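Local coordinates for protein N-acetylglucosamine 2-epimerase (Xylella fastidiosa, PDB 3GT5) that probably interconverts sugar epimers or isomers, in the manner of N-acylglucosamine 2-epimerases, at residues A[11-14]-A[15-19]; A[72-75]-A[76-80]; A[226-229]-A[230-233]; A[270-273]-A[274-277]; A[332-335]-A[336-339]. All coordinates share one frame; numbering follows the deposited sequence. Where two conformers were deposited one is given.

Contact 1 (A[11-14]-A[15-19]); sequences LRTH and ISDTM
His14 and Asp17, three residues apart on one helix, are joined through a water: it lies 2.7 Å from His14 ND1, in the plane of the imidazole, and donates to Asp17 OD2, also at 2.7 Å. The two groups themselves do not meet, ND1 and OD2 being 4.7 Å apart, so the water carries the link. The second ring nitrogen, NE2, is hydrogen-bonded to Trp354 NE1, and with both nitrogens engaged the rotation of the imidazole is well defined. Along the backbone the i to i+4 bonds run without a break, among them Ile15 N to Leu11 O and Asp17 N to Thr13 O, both 2.9 Å. All of this belongs to helix 8-22, the first helix of what is probably the (alpha/alpha)6 barrel of this six-hairpin family. With CG anti to the backbone N (chi1 -178°), the His14 ring swings back beside its own carbonyl, where Thr18 OG1 lies over one face, 3.8 Å above the plane and toward the rim. Thr13 CG2 runs alongside the Asp17 carboxylate, 4.0 Å from OD2. On the buried side Ile15 CG1 packs on Leu11 O at 3.3 Å, while Cys383 of helix 377-387 touches the side chains of both His14 and Ile15.

Contact 2 (A[72-75]-A[76-80]); sequences EYLD and AVHHG
Leu74 O is gripped twice by His78, once by its backbone and once by its ring. The main-chain N donates the regular helical bond at 3.3 Å with an N-H...O angle of 169°. Ring atom ND1 donates a second bond of 3.2 Å, almost as straight at 164°. The two donors reach the oxygen from opposite faces of the carbonyl plane; ND1 stands well above that plane and not on a lone pair, yet the oxygen itself lies in the plane of the imidazole, at its edge. This bond places the proton on ND1. A chi1 of -77° sets CG beside the backbone N of His78, turning the ring back along the helix toward the preceding turn. There it runs side by side with Leu74, whose CD1 comes to 4.1 Å from CE1, the carbon between the two ring nitrogens. Away from this corner the backbone bonds carry the contact: Val77 N to Tyr73 O and His79 N to Asp75 O are both 3.0 Å, and Ala76 N to Glu72 O is 3.1 Å. Val77 CG2 leans on Tyr73 O at 3.4 Å, and Ala76 CB sits 3.6 Å from the same oxygen. Leu74, Ala76 and Val77 also touch helix 51-68, whereas the polar ends of Glu72 and His79 are bonded to His23 and to Gly32 O. The arrangement is an i to i+4 side-chain-to-carbonyl bond on a regular alpha-helix, here helix 71-88, which pairs with helix 51-68 in the helical barrel expected of this six-hairpin family.

Contact 3 (A[226-229]-A[230-233]); sequences EVDW and DYNR
The carboxylate of Asp228 and the ring of Tyr231 stand almost square to each other, their planes 80° apart, with OD2 at the ring edge, 4.0 Å from CD1 and 3.6 Å from CB. The aspartate leads into a type II beta turn, Asp230 to Arg233, closed by Arg233 N to Asp230 O at 3.0 Å, in the loop between strand 220-221 and helix 247-263. Asp228 CG is anti to the backbone N (chi1 -176°), which carries the carboxylate forward over the chain that follows. Its OD1 accepts from Asp230 N at 3.1 Å, from the anti side and somewhat out of the carboxylate plane, and more weakly from Tyr231 N. This Asx turn, from Asp228 to Asp230, fixes the approach to the beta turn. Tyr231 leaves on the same side but slants past the carboxylate, its hydroxyl bonded to Arg241 NH1 and its ring meeting those of Tyr169 and His220. On the outer side Arg233 bends at chi3 (-82°) and comes side-on to Asp230. The indole of Trp229 turns away from the turn and takes Val227 CG1 over the centre of one face, 3.3 Å above the plane; it also meets Trp218. Arg233 NH2 lies 3.2 Å from Trp229 O, a carbonyl that accepts from Trp243 NE1. In the salt bridge both guanidinium donors converge on one oxygen, Asp230 OD1, with NE at 2.9 Å and NH2 at 3.0 Å.

Contact 4 (A[270-273]-A[274-277]); sequences VPVA and RSLF
Ser275 turns its OG between its backbone N and carbonyl carbon (chi1 76°), which brings the hydroxyl back against the preceding turn to donate to Val272 O at 2.8 Å. The same oxygen also accepts Leu276 N at 3.0 Å, so one carbonyl is gripped by a side chain three residues on and a backbone N-H four residues on. Such an i to i-3 serine-to-carbonyl bond is common on regular alpha-helices. Val272 has CG1 anti to its backbone N (chi1 170°), pointing along the helix toward Leu276; the two side chains run side by side, CG1 and CD1 4.1 Å apart. On another side of the helix the aliphatic part of Arg274 lies across Val270, with CG 4.1 Å from CG1 and 3.4 Å from Val270 O. A bend at chi3 (64°) then takes the arginine end off the helix to Tyr331 OH, which accepts from NE. Helix 269-284 probably belongs to the family's (alpha/alpha)6 barrel: Val272 and Leu276 face helices 247-263 and 192-211, and Phe277 packs against helix 309-326 and meets Tyr331 of helix 329-346 edge-to-face.

Contact 5 (A[332-335]-A[336-339]); sequences WQWY and DRLW
Tyr335 and Trp339 form the tightly packed, buried side of this helix segment. They lie side by side and meet as an offset edge-to-face pair: the five-membered ring of Trp339 turns its edge to the tyrosine face, centroids 4.7 Å apart and planes at 75°. Trp339 CD1 comes to 3.3 Å from Tyr335 CZ, toward the rim of the face, while Trp332 CZ3 lies over the opposite face, also toward the rim. An indole thus flanks the phenol on each side, and its hydroxyl is hydrogen-bonded to Phe5 O. The more open side, where Gln333 is exposed, carries a cation-pi pair. Arg337 lies across Trp334 with CZ 4.6 Å from the centroid of the six-membered ring and 13° off its normal. The guanidinium stands almost upright on the indole, and NH1 points down over the middle of the ring system, 3.3 Å from CD2. A chi1 of 77° places Arg337 CG between its backbone N and carbonyl carbon, and a bend at chi3 folds the chain back toward the preceding turn; one guanidinium face then lies over Gln333 O. Between the two sides Asp336 holds a salt bridge to Arg6 and sets Asp336 OD1 at the phenol edge, 3.6 Å from Tyr335 CD2. Helix 329-346 is probably one helix of the (alpha/alpha)6 barrel: Trp332, Tyr335 and Trp339 face helix 309-326, Tyr335 and Trp339 also reach helix 377-387, and Trp334 meets Phe277 of helix 269-284 and Trp285.

Overall arrangement
Four of the contacts lie on helices and are partly buried; contact 3 is a surface turn in a loop, about 39 Å from contact 1, centre to centre, and across the chain's centre from it. Contacts 2, 1, 5 and 4 touch in that order: Met19 packs on Tyr73, Leu11 and His14 on Tyr335 and Trp339, and Phe277 meets Trp334. Contacts 1 and 2 both lean on helix 51-68. Side chains fold back to helix carbonyls in contacts 2 and 4, a water bridges in contact 1, aromatic faces dominate contact 5, and carboxylates organise the turn of contact 3.

Contact 1 (A[11-14]-A[15-19])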
# COMPACT_ATOMS: atom_id res chain seq x y z
N LEU A 11 -12.07 -15.75 0.65
CA LEU A 11 -10.90 -14.88 0.92
C LEU A 11 -9.63 -15.65 1.27
O LEU A 11 -8.52 -15.36 0.77
CB LEU A 11 -11.24 -13.83 2.01
CG LEU A 11 -12.40 -12.90 1.61
CD1 LEU A 11 -13.07 -12.21 2.81
CD2 LEU A 11 -11.93 -11.87 0.60
N ARG A 12 -9.77 -16.68 2.12
CA ARG A 12 -8.63 -17.50 2.50
C ARG A 12 -8.06 -18.28 1.32
O ARG A 12 -6.85 -18.36 1.15
CB ARG A 12 -8.99 -18.46 3.66
CG ARG A 12 -9.14 -17.71 5.01
CD ARG A 12 -9.57 -18.65 6.22
NE ARG A 12 -8.99 -19.99 6.07
CZ ARG A 12 -7.93 -20.51 6.72
NH1 ARG A 12 -7.25 -19.84 7.66
NH2 ARG A 12 -7.55 -21.76 6.42
N THR A 13 -8.97 -18.82 0.50
CA THR A 13 -8.56 -19.58 -0.67
C THR A 13 -7.85 -18.65 -1.63
O THR A 13 -6.85 -19.03 -2.20
CB THR A 13 -9.75 -20.29 -1.36
OG1 THR A 13 -10.42 -21.13 -0.40
CG2 THR A 13 -9.28 -21.18 -2.54
N HIS A 14 -8.37 -17.45 -1.81
CA HIS A 14 -7.75 -16.51 -2.72
C HIS A 14 -6.36 -16.11 -2.28
O HIS A 14 -5.43 -16.05 -3.11
CB HIS A 14 -8.63 -15.28 -2.97
CG HIS A 14 -8.02 -14.33 -3.94
ND1 HIS A 14 -7.67 -14.70 -5.22
CD2 HIS A 14 -7.58 -13.05 -3.78
CE1 HIS A 14 -7.10 -13.67 -5.84
NE2 HIS A 14 -7.05 -12.65 -4.99
N ILE A 15 -6.20 -15.83 -0.99
CA ILE A 15 -4.89 -15.52 -0.45
C ILE A 15 -3.90 -16.70 -0.69
O ILE A 15 -2.75 -16.54 -1.10
CB ILE A 15 -4.95 -15.19 1.06
CG1 ILE A 15 -5.64 -13.85 1.33
CG2 ILE A 15 -3.47 -15.17 1.65
CD1 ILE A 15 -6.17 -13.68 2.79
N SER A 16 -4.38 -17.92 -0.46
CA SER A 16 -3.54 -19.09 -0.61
C SER A 16 -3.18 -19.32 -2.08
O SER A 16 -2.08 -19.76 -2.39
CB SER A 16 -4.22 -20.32 0.01
OG SER A 16 -4.24 -20.19 1.44
N ASP A 17 -4.09 -18.97 -2.98
CA ASP A 17 -3.79 -19.07 -4.42
C ASP A 17 -2.66 -18.09 -4.82
O ASP A 17 -1.71 -18.42 -5.56
CB ASP A 17 -5.00 -18.76 -5.28
CG ASP A 17 -6.14 -19.80 -5.17
OD1 ASP A 17 -5.95 -20.96 -4.76
OD2 ASP A 17 -7.28 -19.41 -5.50
N THR A 18 -2.73 -16.87 -4.31
CA THR A 18 -1.68 -15.88 -4.61
C THR A 18 -0.34 -16.26 -3.96
O THR A 18 0.71 -16.16 -4.55
CB THR A 18 -2.16 -14.50 -4.18
OG1 THR A 18 -3.39 -14.20 -4.85
CG2 THR A 18 -1.09 -13.44 -4.45
N MET A 19 -0.38 -16.76 -2.74
CA MET A 19 0.84 -17.28 -2.11
C MET A 19 1.47 -18.42 -2.92
O MET A 19 2.68 -18.47 -3.02
CB MET A 19 0.62 -17.71 -0.67
CG MET A 19 0.30 -16.57 0.31
SD MET A 19 1.66 -15.34 0.52
CE MET A 19 2.93 -16.36 1.27
O HOH W 1 -7.57 -17.00 -6.69

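Contact 2 (A[72-75]-A[76-80])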
# COMPACT_ATOMS: atom_id res chain seq x y z
N GLU A 72 7.30 -22.54 6.78
CA GLU A 72 8.03 -21.98 5.67
C GLU A 72 7.79 -20.46 5.56
O GLU A 72 8.69 -19.72 5.16
CB GLU A 72 7.70 -22.70 4.36
CG GLU A 72 8.34 -24.10 4.22
CD GLU A 72 8.32 -24.68 2.80
OE1 GLU A 72 8.58 -25.90 2.66
OE2 GLU A 72 8.05 -23.93 1.83
N TYR A 73 6.61 -20.00 5.97
CA TYR A 73 6.29 -18.56 5.85
C TYR A 73 7.01 -17.77 6.93
O TYR A 73 7.52 -16.68 6.66
CB TYR A 73 4.81 -18.32 5.92
CG TYR A 73 4.00 -18.89 4.77
CD1 TYR A 73 4.58 -19.35 3.60
CD2 TYR A 73 2.62 -18.91 4.85
CE1 TYR A 73 3.79 -19.86 2.54
CE2 TYR A 73 1.84 -19.39 3.80
CZ TYR A 73 2.42 -19.87 2.67
OH TYR A 73 1.61 -20.35 1.66
N LEU A 74 7.05 -18.32 8.15
CA LEU A 74 7.84 -17.69 9.24
C LEU A 74 9.33 -17.62 8.88
O LEU A 74 9.97 -16.60 9.10
CB LEU A 74 7.62 -18.40 10.59
CG LEU A 74 8.25 -17.79 11.88
CD1 LEU A 74 7.79 -16.38 12.11
CD2 LEU A 74 7.92 -18.65 13.07
N ASP A 75 9.89 -18.69 8.32
CA ASP A 75 11.27 -18.68 7.84
C ASP A 75 11.55 -17.58 6.80
O ASP A 75 12.64 -16.95 6.82
CB ASP A 75 11.63 -20.01 7.19
CG ASP A 75 11.70 -21.14 8.20
OD1 ASP A 75 11.79 -20.86 9.41
OD2 ASP A 75 11.69 -22.32 7.76
N ALA A 76 10.57 -17.38 5.91
CA ALA A 76 10.69 -16.37 4.86
C ALA A 76 10.63 -14.95 5.44
O ALA A 76 11.31 -14.07 4.92
CB ALA A 76 9.61 -16.53 3.77
N VAL A 77 9.84 -14.73 6.49
CA VAL A 77 9.84 -13.42 7.22
C VAL A 77 11.25 -13.10 7.73
O VAL A 77 11.77 -11.97 7.50
CB VAL A 77 8.81 -13.40 8.40
CG1 VAL A 77 8.99 -12.15 9.32
CG2 VAL A 77 7.37 -13.47 7.89
N HIS A 78 11.89 -14.07 8.40
CA HIS A 78 13.30 -13.89 8.87
C HIS A 78 14.31 -13.60 7.73
O HIS A 78 15.10 -12.67 7.80
CB HIS A 78 13.77 -15.15 9.67
CG HIS A 78 13.23 -15.21 11.07
ND1 HIS A 78 11.92 -15.50 11.38
CD2 HIS A 78 13.85 -15.00 12.27
CE1 HIS A 78 11.76 -15.49 12.69
NE2 HIS A 78 12.91 -15.19 13.25
N HIS A 79 14.24 -14.38 6.66
CA HIS A 79 15.05 -14.19 5.49
C HIS A 79 14.88 -12.77 4.91
O HIS A 79 15.87 -12.10 4.59
CB HIS A 79 14.67 -15.28 4.46
CG HIS A 79 15.43 -15.24 3.18
ND1 HIS A 79 16.65 -15.87 3.02
CD2 HIS A 79 15.09 -14.76 1.96
CE1 HIS A 79 17.07 -15.70 1.77
NE2 HIS A 79 16.12 -15.05 1.10
N GLY A 80 13.62 -12.34 4.76
CA GLY A 80 13.32 -11.02 4.21
C GLY A 80 13.80 -9.88 5.08
O GLY A 80 14.32 -8.88 4.58

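Contact 3 (A[226-229]-A[230-233])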
# COMPACT_ATOMS: atom_id res chain seq x y z
N GLU A 226 0.78 23.74 0.14
CA GLU A 226 -0.23 24.20 -0.83
C GLU A 226 -0.18 23.29 -2.07
O GLU A 226 0.85 22.74 -2.40
CB GLU A 226 0.04 25.65 -1.25
CG GLU A 226 -0.13 26.63 -0.10
CD GLU A 226 -1.50 26.57 0.53
OE1 GLU A 226 -2.50 26.56 -0.21
OE2 GLU A 226 -1.59 26.54 1.78
N VAL A 227 -1.32 23.14 -2.72
CA VAL A 227 -1.43 22.18 -3.82
C VAL A 227 -0.48 22.55 -4.97
O VAL A 227 -0.42 23.73 -5.38
CB VAL A 227 -2.87 22.12 -4.36
CG1 VAL A 227 -2.89 21.22 -5.61
CG2 VAL A 227 -3.83 21.59 -3.28
N ASP A 228 0.24 21.57 -5.49
CA ASP A 228 1.05 21.70 -6.71
C ASP A 228 0.24 21.01 -7.83
O ASP A 228 0.27 19.83 -7.99
CB ASP A 228 2.44 21.07 -6.53
CG ASP A 228 3.36 21.28 -7.74
OD1 ASP A 228 2.83 21.62 -8.84
OD2 ASP A 228 4.59 21.09 -7.59
N TRP A 229 -0.48 21.79 -8.61
CA TRP A 229 -1.35 21.21 -9.63
C TRP A 229 -0.58 20.66 -10.86
O TRP A 229 -1.17 19.93 -11.63
CB TRP A 229 -2.36 22.25 -10.09
CG TRP A 229 -3.29 22.71 -9.06
CD1 TRP A 229 -3.27 23.93 -8.43
CD2 TRP A 229 -4.40 22.01 -8.53
NE1 TRP A 229 -4.30 24.03 -7.55
CE2 TRP A 229 -5.03 22.87 -7.59
CE3 TRP A 229 -4.95 20.74 -8.74
CZ2 TRP A 229 -6.15 22.49 -6.87
CZ3 TRP A 229 -6.09 20.36 -8.04
CH2 TRP A 229 -6.68 21.23 -7.11
N ASP A 230 0.67 21.07 -11.05
CA ASP A 230 1.45 20.77 -12.24
C ASP A 230 2.52 19.67 -12.08
O ASP A 230 3.18 19.29 -13.06
CB ASP A 230 2.14 22.04 -12.73
CG ASP A 230 1.19 23.01 -13.41
OD1 ASP A 230 0.10 22.60 -13.85
OD2 ASP A 230 1.59 24.19 -13.54
N TYR A 231 2.76 19.22 -10.85
CA TYR A 231 3.82 18.25 -10.63
C TYR A 231 3.55 16.97 -11.43
O TYR A 231 2.50 16.36 -11.28
CB TYR A 231 3.97 17.92 -9.14
CG TYR A 231 5.18 17.09 -8.83
CD1 TYR A 231 6.41 17.68 -8.52
CD2 TYR A 231 5.13 15.70 -8.93
CE1 TYR A 231 7.55 16.90 -8.31
CE2 TYR A 231 6.23 14.94 -8.68
CZ TYR A 231 7.44 15.52 -8.39
OH TYR A 231 8.54 14.71 -8.18
N ASN A 232 4.53 16.58 -12.24
CA ASN A 232 4.49 15.40 -13.12
C ASN A 232 3.37 15.45 -14.16
O ASN A 232 2.95 14.41 -14.67
CB ASN A 232 4.49 14.07 -12.35
CG ASN A 232 5.87 13.63 -11.96
OD1 ASN A 232 6.88 14.19 -12.44
ND2 ASN A 232 5.95 12.60 -11.09
N ARG A 233 2.92 16.66 -14.50
CA ARG A 233 1.93 16.76 -15.58
C ARG A 233 2.54 16.16 -16.87
O ARG A 233 1.84 15.50 -17.65
CB ARG A 233 1.48 18.20 -15.77
CG ARG A 233 0.22 18.33 -16.49
CD ARG A 233 -0.11 19.80 -16.67
NE ARG A 233 -0.75 20.46 -15.53
CZ ARG A 233 -2.06 20.46 -15.28
NH1 ARG A 233 -2.90 19.76 -16.04
NH2 ARG A 233 -2.55 21.15 -14.27

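Contact 4 (A[270-273]-A[274-277])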
# COMPACT_ATOMS: atom_id res chain seq x y z
N VAL A 270 -15.68 8.38 10.13
CA VAL A 270 -16.60 7.69 9.21
C VAL A 270 -17.18 8.65 8.17
O VAL A 270 -17.14 8.31 7.01
CB VAL A 270 -17.66 6.84 9.95
CG1 VAL A 270 -18.62 6.17 8.92
CG2 VAL A 270 -17.01 5.81 10.81
N PRO A 271 -17.71 9.83 8.56
CA PRO A 271 -18.26 10.72 7.54
C PRO A 271 -17.20 11.13 6.49
O PRO A 271 -17.51 11.27 5.28
CB PRO A 271 -18.74 11.94 8.33
CG PRO A 271 -18.87 11.50 9.71
CD PRO A 271 -18.03 10.29 9.93
N VAL A 272 -15.97 11.36 6.95
CA VAL A 272 -14.90 11.69 5.99
C VAL A 272 -14.62 10.51 5.05
O VAL A 272 -14.52 10.69 3.83
CB VAL A 272 -13.63 12.20 6.69
CG1 VAL A 272 -12.45 12.30 5.72
CG2 VAL A 272 -13.86 13.55 7.35
N ALA A 273 -14.52 9.30 5.62
CA ALA A 273 -14.36 8.06 4.84
C ALA A 273 -15.45 7.92 3.76
O ALA A 273 -15.14 7.62 2.61
CB ALA A 273 -14.39 6.81 5.77
N ARG A 274 -16.70 8.12 4.16
CA ARG A 274 -17.85 8.01 3.21
C ARG A 274 -17.74 9.05 2.09
O ARG A 274 -17.96 8.74 0.92
CB ARG A 274 -19.19 8.13 3.95
CG ARG A 274 -19.44 7.01 4.94
CD ARG A 274 -20.86 7.02 5.49
NE ARG A 274 -21.80 6.77 4.40
CZ ARG A 274 -23.06 6.34 4.55
NH1 ARG A 274 -23.55 6.13 5.76
NH2 ARG A 274 -23.82 6.15 3.47
N SER A 275 -17.35 10.28 2.44
CA SER A 275 -17.21 11.36 1.43
C SER A 275 -16.12 11.00 0.40
O SER A 275 -16.29 11.23 -0.81
CB SER A 275 -16.94 12.74 2.08
OG SER A 275 -15.58 12.89 2.54
N LEU A 276 -15.00 10.45 0.88
CA LEU A 276 -13.91 10.11 -0.02
C LEU A 276 -14.29 8.96 -0.96
O LEU A 276 -14.04 9.00 -2.19
CB LEU A 276 -12.66 9.70 0.78
CG LEU A 276 -12.02 10.87 1.55
CD1 LEU A 276 -10.84 10.41 2.45
CD2 LEU A 276 -11.54 12.01 0.60
N PHE A 277 -14.87 7.92 -0.36
CA PHE A 277 -15.20 6.72 -1.11
C PHE A 277 -16.30 7.04 -2.17
O PHE A 277 -16.14 6.70 -3.35
CB PHE A 277 -15.65 5.61 -0.19
CG PHE A 277 -16.05 4.34 -0.92
CD1 PHE A 277 -15.17 3.29 -1.01
CD2 PHE A 277 -17.30 4.21 -1.52
CE1 PHE A 277 -15.49 2.12 -1.67
CE2 PHE A 277 -17.63 3.02 -2.19
CZ PHE A 277 -16.72 1.98 -2.26

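Contact 5 (A[332-335]-A[336-339])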
# COMPACT_ATOMS: atom_id res chain seq x y z
N TRP A 332 -21.99 -3.03 0.35
CA TRP A 332 -21.77 -4.42 -0.03
C TRP A 332 -21.99 -4.65 -1.52
O TRP A 332 -21.32 -5.50 -2.12
CB TRP A 332 -22.64 -5.39 0.79
CG TRP A 332 -22.13 -5.68 2.19
CD1 TRP A 332 -22.82 -5.51 3.37
CD2 TRP A 332 -20.87 -6.27 2.55
NE1 TRP A 332 -22.06 -5.92 4.42
CE2 TRP A 332 -20.86 -6.41 3.96
CE3 TRP A 332 -19.75 -6.68 1.82
CZ2 TRP A 332 -19.75 -6.88 4.65
CZ3 TRP A 332 -18.66 -7.22 2.51
CH2 TRP A 332 -18.67 -7.29 3.92
N GLN A 333 -22.94 -3.92 -2.13
CA GLN A 333 -23.11 -3.96 -3.57
C GLN A 333 -21.84 -3.48 -4.28
O GLN A 333 -21.44 -4.07 -5.30
CB GLN A 333 -24.36 -3.20 -4.01
CG GLN A 333 -25.59 -3.99 -3.59
CD GLN A 333 -26.85 -3.19 -3.50
OE1 GLN A 333 -26.90 -2.00 -3.82
NE2 GLN A 333 -27.90 -3.85 -3.03
N TRP A 334 -21.19 -2.45 -3.74
CA TRP A 334 -19.91 -2.02 -4.32
C TRP A 334 -18.85 -3.10 -4.22
O TRP A 334 -18.14 -3.39 -5.16
CB TRP A 334 -19.40 -0.72 -3.70
CG TRP A 334 -19.94 0.48 -4.43
CD1 TRP A 334 -20.85 1.37 -3.98
CD2 TRP A 334 -19.58 0.90 -5.75
NE1 TRP A 334 -21.09 2.32 -4.94
CE2 TRP A 334 -20.31 2.08 -6.02
CE3 TRP A 334 -18.68 0.43 -6.71
CZ2 TRP A 334 -20.20 2.76 -7.23
CZ3 TRP A 334 -18.57 1.09 -7.90
CH2 TRP A 334 -19.34 2.26 -8.15
N TYR A 335 -18.74 -3.68 -3.03
CA TYR A 335 -17.85 -4.82 -2.80
C TYR A 335 -18.03 -5.91 -3.84
O TYR A 335 -17.06 -6.39 -4.41
CB TYR A 335 -18.12 -5.38 -1.41
CG TYR A 335 -17.25 -6.53 -0.99
CD1 TYR A 335 -15.98 -6.32 -0.49
CD2 TYR A 335 -17.69 -7.84 -1.09
CE1 TYR A 335 -15.15 -7.37 -0.11
CE2 TYR A 335 -16.86 -8.90 -0.72
CZ TYR A 335 -15.60 -8.67 -0.23
OH TYR A 335 -14.80 -9.75 0.13
N ASP A 336 -19.28 -6.29 -4.07
CA ASP A 336 -19.60 -7.38 -4.98
C ASP A 336 -19.25 -7.03 -6.42
O ASP A 336 -18.72 -7.86 -7.13
CB ASP A 336 -21.10 -7.74 -4.93
CG ASP A 336 -21.53 -8.43 -3.63
OD1 ASP A 336 -20.72 -8.89 -2.78
OD2 ASP A 336 -22.77 -8.54 -3.46
N ARG A 337 -19.52 -5.82 -6.85
CA ARG A 337 -19.20 -5.47 -8.25
C ARG A 337 -17.71 -5.31 -8.50
O ARG A 337 -17.20 -5.63 -9.60
CB ARG A 337 -20.05 -4.28 -8.77
CG ARG A 337 -19.69 -2.89 -8.34
CD ARG A 337 -20.60 -1.83 -9.10
NE ARG A 337 -22.04 -1.98 -8.83
CZ ARG A 337 -22.75 -1.44 -7.81
NH1 ARG A 337 -22.20 -0.65 -6.89
NH2 ARG A 337 -24.05 -1.69 -7.71
N LEU A 338 -16.99 -4.82 -7.49
CA LEU A 338 -15.54 -4.71 -7.58
C LEU A 338 -14.94 -6.10 -7.70
O LEU A 338 -14.07 -6.34 -8.54
CB LEU A 338 -14.96 -3.94 -6.37
CG LEU A 338 -15.16 -2.42 -6.49
CD1 LEU A 338 -15.03 -1.76 -5.12
CD2 LEU A 338 -14.20 -1.78 -7.45
N TRP A 339 -15.38 -7.02 -6.85
CA TRP A 339 -14.87 -8.40 -6.97
C TRP A 339 -15.28 -9.05 -8.30
O TRP A 339 -14.48 -9.77 -8.87
CB TRP A 339 -15.33 -9.27 -5.80
CG TRP A 339 -14.38 -9.38 -4.69
CD1 TRP A 339 -14.58 -9.04 -3.38
CD2 TRP A 339 -13.06 -9.91 -4.77
NE1 TRP A 339 -13.45 -9.31 -2.65
CE2 TRP A 339 -12.51 -9.85 -3.47
CE3 TRP A 339 -12.29 -10.45 -5.80
CZ2 TRP A 339 -11.22 -10.30 -3.20
CZ3 TRP A 339 -11.01 -10.87 -5.54
CH2 TRP A 339 -10.49 -10.80 -4.24